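Local structure of response regulator receiver protein (Desulfuromonas acetoxidans, 2ZAY) at residues M12-Q17 with I56-N61. The protein probably acts in two-component signalling, this chain being the CheY-like receiver domain of a longer response regulator. Sequence-based numbering, arbitrary orientation.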
ATOM      1  N   MET A  12      -1.884  -4.100  -4.824  1.00 21.46           N
ATOM      2  CA  MET A  12      -0.471  -4.433  -4.663  1.00 23.43           C
ATOM      3  C   MET A  12      -0.048  -4.118  -3.234  1.00 23.60           C
ATOM      4  O   MET A  12      -0.351  -3.049  -2.712  1.00 25.77           O
ATOM      5  CB  MET A  12       0.412  -3.651  -5.645  1.00 23.53           C
ATOM      6  CG  MET A  12       1.930  -3.886  -5.444  1.00 25.13           C
ATOM      7  SD  MET A  12       3.034  -3.060  -6.668  1.00 21.40           S
ATOM      8  CE  MET A  12       2.603  -3.851  -8.045  1.00 26.23           C
ATOM      9  N   LEU A  13       0.639  -5.062  -2.599  1.00 22.17           N
ATOM     10  CA  LEU A  13       1.121  -4.873  -1.232  1.00 23.66           C
ATOM     11  C   LEU A  13       2.651  -4.964  -1.230  1.00 22.72           C
ATOM     12  O   LEU A  13       3.209  -5.953  -1.695  1.00 24.33           O
ATOM     13  CB  LEU A  13       0.530  -5.956  -0.328  1.00 24.74           C
ATOM     14  CG  LEU A  13       1.016  -6.049   1.116  1.00 29.61           C
ATOM     15  CD1 LEU A  13       0.698  -4.757   1.848  1.00 29.40           C
ATOM     16  CD2 LEU A  13       0.335  -7.236   1.800  1.00 29.78           C
ATOM     17  N   VAL A  14       3.318  -3.936  -0.709  1.00 21.69           N
ATOM     18  CA  VAL A  14       4.783  -3.897  -0.654  1.00 21.54           C
ATOM     19  C   VAL A  14       5.225  -3.846   0.814  1.00 23.73           C
ATOM     20  O   VAL A  14       4.898  -2.900   1.532  1.00 22.65           O
ATOM     21  CB  VAL A  14       5.343  -2.634  -1.366  1.00 21.36           C
ATOM     22  CG1 VAL A  14       6.846  -2.781  -1.571  1.00 20.57           C
ATOM     23  CG2 VAL A  14       4.636  -2.408  -2.690  1.00 21.23           C
ATOM     24  N   ASP A  15       5.963  -4.856   1.264  1.00 24.53           N
ATOM     25  CA  ASP A  15       6.416  -4.896   2.658  1.00 26.93           C
ATOM     26  C   ASP A  15       7.684  -5.741   2.738  1.00 27.83           C
ATOM     27  O   ASP A  15       7.816  -6.727   2.009  1.00 26.30           O
ATOM     28  CB  ASP A  15       5.329  -5.510   3.547  1.00 28.15           C
ATOM     29  CG  ASP A  15       5.555  -5.229   5.029  1.00 33.27           C
ATOM     30  OD1 ASP A  15       5.091  -4.179   5.515  1.00 34.10           O
ATOM     31  OD2 ASP A  15       6.208  -6.050   5.704  1.00 34.81           O
ATOM     32  N   THR A  16       8.611  -5.365   3.617  1.00 28.55           N
ATOM     33  CA  THR A  16       9.863  -6.101   3.750  1.00 31.18           C
ATOM     34  C   THR A  16       9.733  -7.383   4.576  1.00 33.87           C
ATOM     35  O   THR A  16      10.670  -8.179   4.652  1.00 35.59           O
ATOM     36  CB  THR A  16      10.985  -5.209   4.344  1.00 31.57           C
ATOM     37  OG1 THR A  16      10.550  -4.646   5.587  1.00 28.59           O
ATOM     38  CG2 THR A  16      11.341  -4.084   3.377  1.00 30.51           C
ATOM     39  N   GLN A  17       8.577  -7.581   5.198  1.00 35.22           N
ATOM     40  CA  GLN A  17       8.334  -8.793   5.974  1.00 37.88           C
ATOM     41  C   GLN A  17       6.921  -9.292   5.695  1.00 36.56           C
ATOM     42  O   GLN A  17       6.058  -9.325   6.578  1.00 36.76           O
ATOM     43  CB  GLN A  17       8.548  -8.541   7.475  1.00 41.39           C
ATOM     44  CG  GLN A  17       7.648  -7.494   8.090  1.00 47.87           C
ATOM     45  CD  GLN A  17       8.197  -6.962   9.405  1.00 51.89           C
ATOM     46  OE1 GLN A  17       9.322  -6.457   9.462  1.00 53.94           O
ATOM     47  NE2 GLN A  17       7.402  -7.065  10.468  1.00 54.89           N
ATOM     48  N   ILE A  56      -2.513   0.677  -3.991  1.00 17.78           N
ATOM     49  CA  ILE A  56      -1.227   0.178  -3.525  1.00 18.28           C
ATOM     50  C   ILE A  56      -1.084   0.395  -2.034  1.00 19.17           C
ATOM     51  O   ILE A  56      -1.461   1.444  -1.507  1.00 19.34           O
ATOM     52  CB  ILE A  56      -0.070   0.895  -4.273  1.00 17.77           C
ATOM     53  CG1 ILE A  56      -0.158   0.570  -5.770  1.00 17.02           C
ATOM     54  CG2 ILE A  56       1.283   0.480  -3.692  1.00 16.05           C
ATOM     55  CD1 ILE A  56       0.760   1.399  -6.638  1.00 19.99           C
ATOM     56  N   ILE A  57      -0.565  -0.615  -1.347  1.00 18.64           N
ATOM     57  CA  ILE A  57      -0.356  -0.528   0.094  1.00 19.61           C
ATOM     58  C   ILE A  57       1.139  -0.758   0.293  1.00 20.35           C
ATOM     59  O   ILE A  57       1.671  -1.788  -0.121  1.00 20.41           O
ATOM     60  CB  ILE A  57      -1.121  -1.637   0.840  1.00 19.98           C
ATOM     61  CG1 ILE A  57      -2.623  -1.502   0.595  1.00 23.27           C
ATOM     62  CG2 ILE A  57      -0.807  -1.572   2.326  1.00 21.96           C
ATOM     63  CD1 ILE A  57      -3.433  -2.693   1.120  1.00 22.22           C
ATOM     64  N   THR A  58       1.824   0.190   0.916  1.00 18.89           N
ATOM     65  CA  THR A  58       3.255   0.015   1.116  1.00 20.77           C
ATOM     66  C   THR A  58       3.715   0.309   2.528  1.00 22.47           C
ATOM     67  O   THR A  58       3.157   1.164   3.214  1.00 22.83           O
ATOM     68  CB  THR A  58       4.076   0.917   0.167  1.00 21.83           C
ATOM     69  OG1 THR A  58       5.470   0.683   0.389  1.00 21.14           O
ATOM     70  CG2 THR A  58       3.779   2.400   0.424  1.00 20.28           C
ATOM     71  N   GLU A  59       4.734  -0.424   2.963  1.00 23.98           N
ATOM     72  CA  GLU A  59       5.322  -0.205   4.272  1.00 25.29           C
ATOM     73  C   GLU A  59       5.948   1.185   4.143  1.00 24.51           C
ATOM     74  O   GLU A  59       6.509   1.512   3.099  1.00 23.49           O
ATOM     75  CB  GLU A  59       6.411  -1.248   4.530  1.00 27.02           C
ATOM     76  CG  GLU A  59       7.040  -1.181   5.908  1.00 30.58           C
ATOM     77  CD  GLU A  59       8.043  -2.303   6.134  1.00 34.01           C
ATOM     78  OE1 GLU A  59       8.485  -2.491   7.288  1.00 35.31           O
ATOM     79  OE2 GLU A  59       8.391  -2.990   5.151  1.00 32.71           O
ATOM     80  N   ALA A  60       5.852   1.999   5.188  1.00 26.18           N
ATOM     81  CA  ALA A  60       6.408   3.346   5.141  1.00 27.35           C
ATOM     82  C   ALA A  60       7.924   3.363   5.259  1.00 29.72           C
ATOM     83  O   ALA A  60       8.615   3.977   4.448  1.00 30.81           O
ATOM     84  CB  ALA A  60       5.798   4.195   6.241  1.00 29.47           C
ATOM     85  N   ASN A  61       8.444   2.681   6.268  1.00 30.90           N
ATOM     86  CA  ASN A  61       9.882   2.655   6.485  1.00 34.01           C
ATOM     87  C   ASN A  61      10.535   1.353   6.038  1.00 33.95           C
ATOM     88  O   ASN A  61      10.489   0.353   6.749  1.00 35.55           O
ATOM     89  CB  ASN A  61      10.163   2.911   7.966  1.00 34.87           C
ATOM     90  CG  ASN A  61       9.480   4.171   8.469  1.00 36.47           C
ATOM     91  OD1 ASN A  61       9.861   5.283   8.104  1.00 36.40           O
ATOM     92  ND2 ASN A  61       8.452   4.001   9.294  1.00 38.31           N
TER
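With CG anti to the backbone N (chi1 -176°) and the chain extended beyond it, Glu59 reaches across to Thr16, whose hydroxyl is turned to meet it, set between its own backbone N and carbonyl carbon. One carboxylate oxygen takes both bonds: Thr16 N donates to Glu59 OE2 at 2.8 Å, almost straight at 171° and nearly along the C-O axis, while Thr16 OG1 donates to the syn lone pair of the same oxygen. Glu59 is thereby fixed where its carboxylate stacks on that of Asp15, the planes 11° apart and Asp15 OD1 3.5 Å from Glu59 OE2. Asp15 OD1 also forms a salt bridge with Lys111. Asp15 OD2 accepts from Gln17 N at 2.9 Å, forming an Asx turn just beyond the strand.

Upstream, the strands run parallel, their axes 4.7 Å apart. Ile57 N to Met12 O (2.8 Å), Val14 N to Ile57 O (2.8 Å) and Glu59 N to Val14 O (2.9 Å) join them. Leu13 CD1 lies 3.6 Å from Ile57 CG2 on one face, while Val14 CB meets Thr58 OG1 on the other.

Asp15 and Glu59 lie at the C-terminal strand ends, where CheY-like receivers carry their acidic pocket; Glu59 stands at the position usually held by the phosphoacceptor Asp. Strands 9-14 and 55-59 are neighbours in the five-stranded parallel sheet, flanked by strands 33-38 and 85-89; helices 41-51 and 67-75 cover the face carrying Met12, Val14, Ile56 and Thr58.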